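Endonuclease 2 (PDB 4CXP) cleaves RNA and single-stranded DNA, and double-stranded DNA less readily, to 5'-phosphorylated products with the help of three divalent metal ions. Local coordinates at residues W1-Q14 / E34-R46. Sequence-based numbering, arbitrary orientation.
Sequences WGKEGHEIICKIAQ and EGDLSSLCLWADR. With ZN (zinc ion), chain G; ZN (zinc ion), chain E; SO4 (sulfate ion), chain I; SO4 (sulfate ion), chain K.
Gln14 reaches the 34-46 loop with both ends of its amide: NE2 donates to Gly35 O (2.9 Å) in that carbonyl's plane, and OE1 accepts from Leu37 N (2.9 Å, N-H...O 160°). CG lies anti to the backbone N (chi1 -171°) and the chain runs on extended, which carries the amide across to the loop. Shortening Gln14 to an alanine would probably leave Leu37 N without this acceptor and residues 35-37 less firmly held to the helix. One helical turn earlier, the disulfide Cys10 SG-Cys41 SG (chi3 -91°) ties helix to loop covalently, with Leu37 CG and CD2 against Cys10 SG. Ser38 CB packs on Glu7 O and Lys11 CG, while Ser38 OG donates a hydrogen bond to Asp36 OD1 (2.7 Å). At the active-site end Leu42 crosses His6 at about a right angle, Leu42 CD1 lying 3.4 Å from His6 CD2. His6 NE2, Trp1 N and Trp1 O bind one zinc; Asp45 OD1, with His58 and His120, binds a second. O4 of the sulfate between them bridges both, consistent with a substrate phosphate's place. Asp124 from helix 111-124 joins both zincs; that helix also backs Leu37 and Trp43, while helices 176-187 and 233-262 pack against Ile8 and Ile9, respectively.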
ATOM      1  N   TRP A   1      -3.350   4.112   1.313  1.00  7.58           N
ATOM      2  CA  TRP A   1      -4.425   4.254   0.298  1.00  7.78           C
ATOM      3  C   TRP A   1      -5.760   4.342   1.000  1.00  8.04           C
ATOM      4  O   TRP A   1      -5.910   3.858   2.125  1.00  8.29           O
ATOM      5  CB  TRP A   1      -4.473   3.034  -0.628  1.00  7.47           C
ATOM      6  CG  TRP A   1      -3.172   2.675  -1.302  1.00  7.56           C
ATOM      7  CD1 TRP A   1      -2.305   1.726  -0.888  1.00  7.70           C
ATOM      8  CD2 TRP A   1      -2.616   3.248  -2.494  1.00  6.96           C
ATOM      9  NE1 TRP A   1      -1.243   1.657  -1.746  1.00  7.88           N
ATOM     10  CE2 TRP A   1      -1.407   2.585  -2.745  1.00  7.44           C
ATOM     11  CE3 TRP A   1      -3.012   4.265  -3.365  1.00  7.60           C
ATOM     12  CZ2 TRP A   1      -0.605   2.889  -3.830  1.00  8.03           C
ATOM     13  CZ3 TRP A   1      -2.204   4.566  -4.445  1.00  7.84           C
ATOM     14  CH2 TRP A   1      -1.018   3.879  -4.667  1.00  8.34           C
ATOM     15  N   GLY A   2      -6.744   4.873   0.287  1.00  8.70           N
ATOM     16  CA  GLY A   2      -8.136   4.723   0.676  1.00  9.24           C
ATOM     17  C   GLY A   2      -8.685   3.359   0.319  1.00  9.01           C
ATOM     18  O   GLY A   2      -7.964   2.421  -0.045  1.00  9.01           O
ATOM     19  N   LYS A   3     -10.002   3.232   0.422  1.00  9.58           N
ATOM     20  CA  LYS A   3     -10.657   1.967   0.284  1.00 10.43           C
ATOM     21  C   LYS A   3     -10.362   1.287  -1.034  1.00  9.59           C
ATOM     22  O   LYS A   3     -10.098   0.090  -1.082  1.00 11.09           O
ATOM     23  CB  LYS A   3     -12.172   2.162   0.441  1.00 12.57           C
ATOM     24  CG  LYS A   3     -13.025   0.948   0.163  1.00 16.86           C
ATOM     25  CD  LYS A   3     -14.500   1.298   0.277  1.00 22.63           C
ATOM     26  CE  LYS A   3     -15.408   0.089   0.147  0.50 22.95           C
ATOM     27  NZ  LYS A   3     -15.767  -0.181  -1.268  0.50 29.14           N
ATOM     28  N   GLU A   4     -10.434   2.043  -2.125  1.00  9.52           N
ATOM     29  CA  GLU A   4     -10.312   1.444  -3.445  1.00 10.97           C
ATOM     30  C   GLU A   4      -8.917   0.852  -3.651  1.00  9.41           C
ATOM     31  O   GLU A   4      -8.777  -0.247  -4.190  1.00 11.10           O
ATOM     32  CB  GLU A   4     -10.616   2.473  -4.540  1.00 12.71           C
ATOM     33  CG  GLU A   4     -12.000   3.112  -4.446  0.70 13.70           C
ATOM     34  CD  GLU A   4     -12.097   4.317  -3.503  0.70 15.15           C
ATOM     35  OE1 GLU A   4     -11.093   4.722  -2.851  1.00 17.56           O
ATOM     36  OE2 GLU A   4     -13.209   4.892  -3.441  0.70 20.73           O
ATOM     37  N   GLY A   5      -7.881   1.581  -3.250  1.00  8.96           N
ATOM     38  CA  GLY A   5      -6.531   1.082  -3.433  1.00  8.84           C
ATOM     39  C   GLY A   5      -6.291  -0.209  -2.683  1.00  8.35           C
ATOM     40  O   GLY A   5      -5.704  -1.145  -3.220  1.00  9.09           O
ATOM     41  N   HIS A   6      -6.706  -0.266  -1.413  1.00  8.21           N
ATOM     42  CA  HIS A   6      -6.541  -1.506  -0.654  1.00  8.63           C
ATOM     43  C   HIS A   6      -7.342  -2.655  -1.236  1.00  8.98           C
ATOM     44  O   HIS A   6      -6.888  -3.794  -1.246  1.00  9.92           O
ATOM     45  CB  HIS A   6      -6.883  -1.315   0.824  1.00  8.86           C
ATOM     46  CG  HIS A   6      -5.866  -0.494   1.533  1.00  8.51           C
ATOM     47  ND1 HIS A   6      -4.620  -0.985   1.856  1.00  8.97           N
ATOM     48  CD2 HIS A   6      -5.866   0.803   1.899  1.00  8.21           C
ATOM     49  CE1 HIS A   6      -3.907  -0.007   2.397  1.00  8.52           C
ATOM     50  NE2 HIS A   6      -4.638   1.091   2.441  1.00  8.18           N
ATOM     51  N   GLU A   7      -8.561  -2.373  -1.693  1.00  9.18           N
ATOM     52  CA  GLU A   7      -9.370  -3.429  -2.292  0.70  9.87           C
ATOM     53  C   GLU A   7      -8.679  -4.006  -3.522  1.00  9.32           C
ATOM     54  O   GLU A   7      -8.644  -5.218  -3.699  1.00 10.03           O
ATOM     55  CB  GLU A   7     -10.763  -2.930  -2.670  0.70 11.10           C
ATOM     56  CG  GLU A   7     -11.715  -2.790  -1.510  0.70 12.74           C
ATOM     57  CD  GLU A   7     -13.076  -2.294  -1.950  0.70 17.72           C
ATOM     58  OE1 GLU A   7     -13.190  -1.693  -3.044  0.70 24.81           O
ATOM     59  OE2 GLU A   7     -14.035  -2.484  -1.196  0.70 24.92           O
ATOM     60  N   ILE A   8      -8.151  -3.140  -4.377  1.00  8.83           N
ATOM     61  CA  ILE A   8      -7.459  -3.579  -5.562  1.00  8.76           C
ATOM     62  C   ILE A   8      -6.270  -4.463  -5.207  1.00  8.44           C
ATOM     63  O   ILE A   8      -6.078  -5.538  -5.779  1.00  9.58           O
ATOM     64  CB  ILE A   8      -7.031  -2.366  -6.430  1.00  9.39           C
ATOM     65  CG1 ILE A   8      -8.261  -1.672  -7.046  1.00 10.77           C
ATOM     66  CG2 ILE A   8      -6.022  -2.767  -7.488  1.00 10.37           C
ATOM     67  CD1 ILE A   8      -7.999  -0.285  -7.577  1.00 12.68           C
ATOM     68  N   ILE A   9      -5.443  -3.990  -4.276  1.00  8.47           N
ATOM     69  CA  ILE A   9      -4.264  -4.733  -3.875  1.00  8.53           C
ATOM     70  C   ILE A   9      -4.645  -6.107  -3.341  1.00  9.14           C
ATOM     71  O   ILE A   9      -4.045  -7.114  -3.704  1.00 10.07           O
ATOM     72  CB  ILE A   9      -3.450  -3.899  -2.862  1.00  8.56           C
ATOM     73  CG1 ILE A   9      -2.771  -2.742  -3.613  1.00  8.72           C
ATOM     74  CG2 ILE A   9      -2.436  -4.745  -2.108  1.00  8.78           C
ATOM     75  CD1 ILE A   9      -2.119  -1.722  -2.721  1.00 10.20           C
ATOM     76  N   CYS A  10      -5.627  -6.143  -2.453  1.00  9.30           N
ATOM     77  CA  CYS A  10      -6.013  -7.402  -1.850  0.50  9.34           C
ATOM     78  C   CYS A  10      -6.719  -8.342  -2.829  1.00  9.81           C
ATOM     79  O   CYS A  10      -6.572  -9.554  -2.712  1.00 11.67           O
ATOM     80  CB  CYS A  10      -6.840  -7.159  -0.591  0.50 10.24           C
ATOM     81  SG  CYS A  10      -5.779  -6.674   0.790  0.50 12.24           S
ATOM     82  N   LYS A  11      -7.472  -7.811  -3.793  1.00 10.07           N
ATOM     83  CA  LYS A  11      -8.099  -8.647  -4.825  0.50 11.06           C
ATOM     84  C   LYS A  11      -7.036  -9.294  -5.706  1.00 11.50           C
ATOM     85  O   LYS A  11      -7.088 -10.487  -5.991  1.00 14.33           O
ATOM     86  CB  LYS A  11      -9.077  -7.833  -5.668  0.50 11.35           C
ATOM     87  CG  LYS A  11     -10.391  -7.544  -4.965  0.50 11.83           C
ATOM     88  CD  LYS A  11     -11.223  -6.534  -5.734  0.50 13.89           C
ATOM     89  CE  LYS A  11     -12.597  -6.346  -5.126  0.50 16.47           C
ATOM     90  NZ  LYS A  11     -13.519  -7.431  -5.540  0.50 18.24           N
ATOM     91  N   ILE A  12      -6.044  -8.511  -6.115  1.00 10.47           N
ATOM     92  CA  ILE A  12      -4.937  -9.058  -6.896  1.00 10.75           C
ATOM     93  C   ILE A  12      -4.229 -10.135  -6.062  1.00 10.54           C
ATOM     94  O   ILE A  12      -3.953 -11.240  -6.535  1.00 13.08           O
ATOM     95  CB  ILE A  12      -3.958  -7.953  -7.336  1.00 11.13           C
ATOM     96  CG1 ILE A  12      -4.627  -7.047  -8.366  1.00 12.10           C
ATOM     97  CG2 ILE A  12      -2.684  -8.566  -7.893  1.00 11.89           C
ATOM     98  CD1 ILE A  12      -3.825  -5.819  -8.705  1.00 13.64           C
ATOM     99  N   ALA A  13      -3.924  -9.809  -4.814  1.00  9.56           N
ATOM    100  CA  ALA A  13      -3.167 -10.731  -4.001  1.00  9.73           C
ATOM    101  C   ALA A  13      -3.888 -12.047  -3.804  1.00  9.94           C
ATOM    102  O   ALA A  13      -3.291 -13.123  -3.920  1.00 10.27           O
ATOM    103  CB  ALA A  13      -2.850 -10.125  -2.652  1.00  9.96           C
ATOM    104  N   GLN A  14      -5.182 -11.997  -3.495  1.00 11.09           N
ATOM    105  CA  GLN A  14      -5.844 -13.236  -3.106  1.00 11.37           C
ATOM    106  C   GLN A  14      -5.899 -14.211  -4.283  1.00 11.45           C
ATOM    107  O   GLN A  14      -5.792 -15.412  -4.096  1.00 12.57           O
ATOM    108  CB  GLN A  14      -7.216 -12.994  -2.482  1.00 13.05           C
ATOM    109  CG  GLN A  14      -7.817 -14.265  -1.877  1.00 13.37           C
ATOM    110  CD  GLN A  14      -9.017 -14.012  -0.980  1.00 13.86           C
ATOM    111  OE1 GLN A  14      -9.639 -12.947  -1.040  1.00 14.25           O
ATOM    112  NE2 GLN A  14      -9.319 -14.960  -0.100  1.00 15.66           N
ATOM    113  N   GLU A  34     -16.897 -13.640   4.366  1.00 16.49           N
ATOM    114  CA  GLU A  34     -17.375 -14.470   3.268  1.00 17.34           C
ATOM    115  C   GLU A  34     -16.224 -14.894   2.352  1.00 14.96           C
ATOM    116  O   GLU A  34     -16.374 -14.972   1.138  1.00 18.77           O
ATOM    117  CB  GLU A  34     -18.512 -13.760   2.511  1.00 20.89           C
ATOM    118  CG  GLU A  34     -19.703 -13.442   3.424  1.00 25.28           C
ATOM    119  CD  GLU A  34     -20.936 -12.878   2.727  1.00 32.53           C
ATOM    120  OE1 GLU A  34     -21.092 -13.059   1.507  1.00 42.85           O
ATOM    121  OE2 GLU A  34     -21.767 -12.258   3.424  1.00 45.64           O
ATOM    122  N   GLY A  35     -15.073 -15.166   2.962  1.00 14.43           N
ATOM    123  CA  GLY A  35     -13.920 -15.681   2.254  1.00 14.03           C
ATOM    124  C   GLY A  35     -13.073 -14.649   1.529  1.00 12.63           C
ATOM    125  O   GLY A  35     -12.061 -15.009   0.929  1.00 14.45           O
ATOM    126  N   ASP A  36     -13.469 -13.373   1.570  1.00 12.37           N
ATOM    127  CA  ASP A  36     -12.885 -12.322   0.728  1.00 12.34           C
ATOM    128  C   ASP A  36     -11.959 -11.432   1.548  1.00 11.30           C
ATOM    129  O   ASP A  36     -12.412 -10.624   2.347  1.00 12.39           O
ATOM    130  CB  ASP A  36     -14.048 -11.531   0.115  1.00 13.89           C
ATOM    131  CG  ASP A  36     -13.622 -10.466  -0.851  1.00 17.46           C
ATOM    132  OD1 ASP A  36     -12.424 -10.222  -1.028  1.00 16.22           O
ATOM    133  OD2 ASP A  36     -14.523  -9.833  -1.443  1.00 24.79           O
ATOM    134  N   LEU A  37     -10.661 -11.569   1.326  1.00 11.42           N
ATOM    135  CA  LEU A  37      -9.676 -10.785   2.041  1.00 11.17           C
ATOM    136  C   LEU A  37      -9.926  -9.285   1.837  1.00 10.82           C
ATOM    137  O   LEU A  37      -9.782  -8.485   2.763  1.00 11.77           O
ATOM    138  CB  LEU A  37      -8.267 -11.165   1.564  1.00 12.44           C
ATOM    139  CG  LEU A  37      -7.108 -10.375   2.181  1.00 12.62           C
ATOM    140  CD1 LEU A  37      -7.024 -10.539   3.702  1.00 13.86           C
ATOM    141  CD2 LEU A  37      -5.818 -10.808   1.513  1.00 14.44           C
ATOM    142  N   SER A  38     -10.276  -8.899   0.615  1.00 10.97           N
ATOM    143  CA  SER A  38     -10.490  -7.503   0.292  1.00 11.94           C
ATOM    144  C   SER A  38     -11.612  -6.856   1.073  1.00 13.17           C
ATOM    145  O   SER A  38     -11.608  -5.657   1.228  1.00 17.80           O
ATOM    146  CB  SER A  38     -10.677  -7.314  -1.211  1.00 12.36           C
ATOM    147  OG  SER A  38     -11.962  -7.671  -1.647  1.00 14.34           O
ATOM    148  N   SER A  39     -12.514  -7.630   1.648  1.00 11.62           N
ATOM    149  CA  SER A  39     -13.582  -7.052   2.456  1.00 12.72           C
ATOM    150  C   SER A  39     -13.072  -6.483   3.777  1.00 12.37           C
ATOM    151  O   SER A  39     -13.770  -5.719   4.403  1.00 15.59           O
ATOM    152  CB  SER A  39     -14.673  -8.059   2.714  1.00 15.54           C
ATOM    153  OG  SER A  39     -14.256  -9.025   3.633  1.00 17.74           O
ATOM    154  N   LEU A  40     -11.847  -6.833   4.176  1.00 11.80           N
ATOM    155  CA  LEU A  40     -11.267  -6.386   5.442  1.00 12.32           C
ATOM    156  C   LEU A  40      -9.916  -5.679   5.275  1.00 11.83           C
ATOM    157  O   LEU A  40      -9.200  -5.456   6.234  1.00 12.90           O
ATOM    158  CB  LEU A  40     -11.106  -7.565   6.383  1.00 13.07           C
ATOM    159  CG  LEU A  40     -12.413  -8.028   7.012  1.00 14.11           C
ATOM    160  CD1 LEU A  40     -12.196  -9.360   7.706  1.00 15.81           C
ATOM    161  CD2 LEU A  40     -12.950  -7.000   8.009  1.00 16.48           C
ATOM    162  N   CYS A  41      -9.599  -5.285   4.057  1.00 13.28           N
ATOM    163  CA  CYS A  41      -8.263  -4.683   3.878  0.50 12.26           C
ATOM    164  C   CYS A  41      -8.185  -3.214   4.299  1.00 12.40           C
ATOM    165  O   CYS A  41      -7.101  -2.654   4.237  1.00 12.87           O
ATOM    166  CB  CYS A  41      -7.675  -4.940   2.475  0.50 11.95           C
ATOM    167  SG  CYS A  41      -7.029  -6.630   2.382  0.50 13.72           S
ATOM    168  N   LEU A  42      -9.272  -2.649   4.821  1.00 12.00           N
ATOM    169  CA  LEU A  42      -9.264  -1.346   5.508  1.00 12.55           C
ATOM    170  C   LEU A  42      -9.431  -1.469   7.027  1.00 11.91           C
ATOM    171  O   LEU A  42      -9.409  -0.459   7.730  1.00 12.45           O
ATOM    172  CB  LEU A  42     -10.325  -0.389   4.934  1.00 14.02           C
ATOM    173  CG  LEU A  42      -9.902   1.059   4.678  1.00 16.20           C
ATOM    174  CD1 LEU A  42      -8.767   1.206   3.702  1.00 15.10           C
ATOM    175  CD2 LEU A  42     -11.110   1.845   4.200  1.00 16.85           C
ATOM    176  N   TRP A  43      -9.535  -2.689   7.543  1.00 10.91           N
ATOM    177  CA  TRP A  43      -9.706  -2.881   8.977  1.00 11.66           C
ATOM    178  C   TRP A  43      -8.626  -2.158   9.767  1.00 10.66           C
ATOM    179  O   TRP A  43      -8.919  -1.512  10.766  1.00 11.55           O
ATOM    180  CB  TRP A  43      -9.709  -4.375   9.324  1.00 12.00           C
ATOM    181  CG  TRP A  43      -9.702  -4.650  10.786  1.00 12.18           C
ATOM    182  CD1 TRP A  43     -10.779  -4.729  11.615  1.00 14.13           C
ATOM    183  CD2 TRP A  43      -8.548  -4.883  11.604  1.00 12.06           C
ATOM    184  NE1 TRP A  43     -10.374  -4.981  12.897  1.00 14.69           N
ATOM    185  CE2 TRP A  43      -9.010  -5.088  12.921  1.00 13.06           C
ATOM    186  CE3 TRP A  43      -7.176  -4.951  11.352  1.00 11.47           C
ATOM    187  CZ2 TRP A  43      -8.156  -5.337  13.976  1.00 13.37           C
ATOM    188  CZ3 TRP A  43      -6.321  -5.173  12.409  1.00 11.99           C
ATOM    189  CH2 TRP A  43      -6.816  -5.379  13.705  1.00 13.14           C
ATOM    190  N   ALA A  44      -7.381  -2.202   9.307  1.00 10.10           N
ATOM    191  CA  ALA A  44      -6.326  -1.565  10.075  1.00 10.15           C
ATOM    192  C   ALA A  44      -6.574  -0.069  10.246  1.00  9.55           C
ATOM    193  O   ALA A  44      -6.250   0.517  11.273  1.00 10.63           O
ATOM    194  CB  ALA A  44      -4.969  -1.806   9.454  1.00 10.69           C
ATOM    195  N   ASP A  45      -7.112   0.581   9.220  1.00  9.91           N
ATOM    196  CA  ASP A  45      -7.414   2.005   9.363  1.00 10.76           C
ATOM    197  C   ASP A  45      -8.480   2.262  10.435  1.00 11.35           C
ATOM    198  O   ASP A  45      -8.448   3.313  11.065  1.00 14.23           O
ATOM    199  CB  ASP A  45      -7.871   2.621   8.040  1.00 11.06           C
ATOM    200  CG  ASP A  45      -6.756   3.048   7.143  1.00 10.06           C
ATOM    201  OD1 ASP A  45      -5.577   3.025   7.509  1.00  9.80           O
ATOM    202  OD2 ASP A  45      -7.109   3.416   6.008  1.00 14.84           O
ATOM    203  N   ARG A  46      -9.361   1.294  10.656  1.00 11.21           N
ATOM    204  CA  ARG A  46     -10.462   1.427  11.609  0.50 12.81           C
ATOM    205  C   ARG A  46     -10.077   1.109  13.047  1.00 12.37           C
ATOM    206  O   ARG A  46     -10.917   1.181  13.917  1.00 13.56           O
ATOM    207  CB  ARG A  46     -11.635   0.548  11.184  0.50 15.62           C
ATOM    208  CG  ARG A  46     -12.295   1.024   9.908  0.50 15.87           C
ATOM    209  CD  ARG A  46     -13.637   0.344   9.709  0.50 17.21           C
ATOM    210  NE  ARG A  46     -13.497  -1.090   9.485  0.50 17.92           N
ATOM    211  CZ  ARG A  46     -13.750  -2.037  10.388  0.50 17.87           C
ATOM    212  NH1 ARG A  46     -14.180  -1.725  11.617  0.50 17.43           N
ATOM    213  NH2 ARG A  46     -13.585  -3.301  10.043  0.50 19.56           N
TER
HETATM  214 ZN    ZN G 933      -3.996   2.937   2.933  1.00  8.08          ZN
HETATM  215 ZN    ZN E 931      -3.445   2.834   6.437  1.00  9.99          ZN
HETATM  216  S   SO4 I 961      -4.380   5.140   5.097  0.70  9.28           S
HETATM  217  O1  SO4 I 961      -5.818   5.506   5.397  0.70 10.05           O
HETATM  218  O2  SO4 I 961      -3.524   5.189   6.420  0.70  9.78           O
HETATM  219  O3  SO4 I 961      -3.973   6.015   3.920  0.70  8.49           O
HETATM  220  O4  SO4 I 961      -4.363   3.702   4.688  0.70  6.02           O
HETATM  221  S   SO4 K 963     -13.840  -4.473  14.464  0.70 22.47           S
HETATM  222  O1  SO4 K 963     -13.369  -3.269  13.769  0.70 26.06           O
HETATM  223  O2  SO4 K 963     -14.363  -4.071  15.790  0.70 25.08           O
HETATM  224  O3  SO4 K 963     -12.746  -5.441  14.642  0.70 19.12           O
HETATM  225  O4  SO4 K 963     -14.925  -5.103  13.683  0.70 27.13           O
HETATM  226  O   HOH W   1     -13.876  -3.616   1.087  1.00 27.04           O
HETATM  227  O   HOH W   2     -13.315  -9.922  -4.275  1.00 31.61           O
HETATM  228  O   HOH W   3      -9.428 -10.397  -1.759  1.00 20.72           O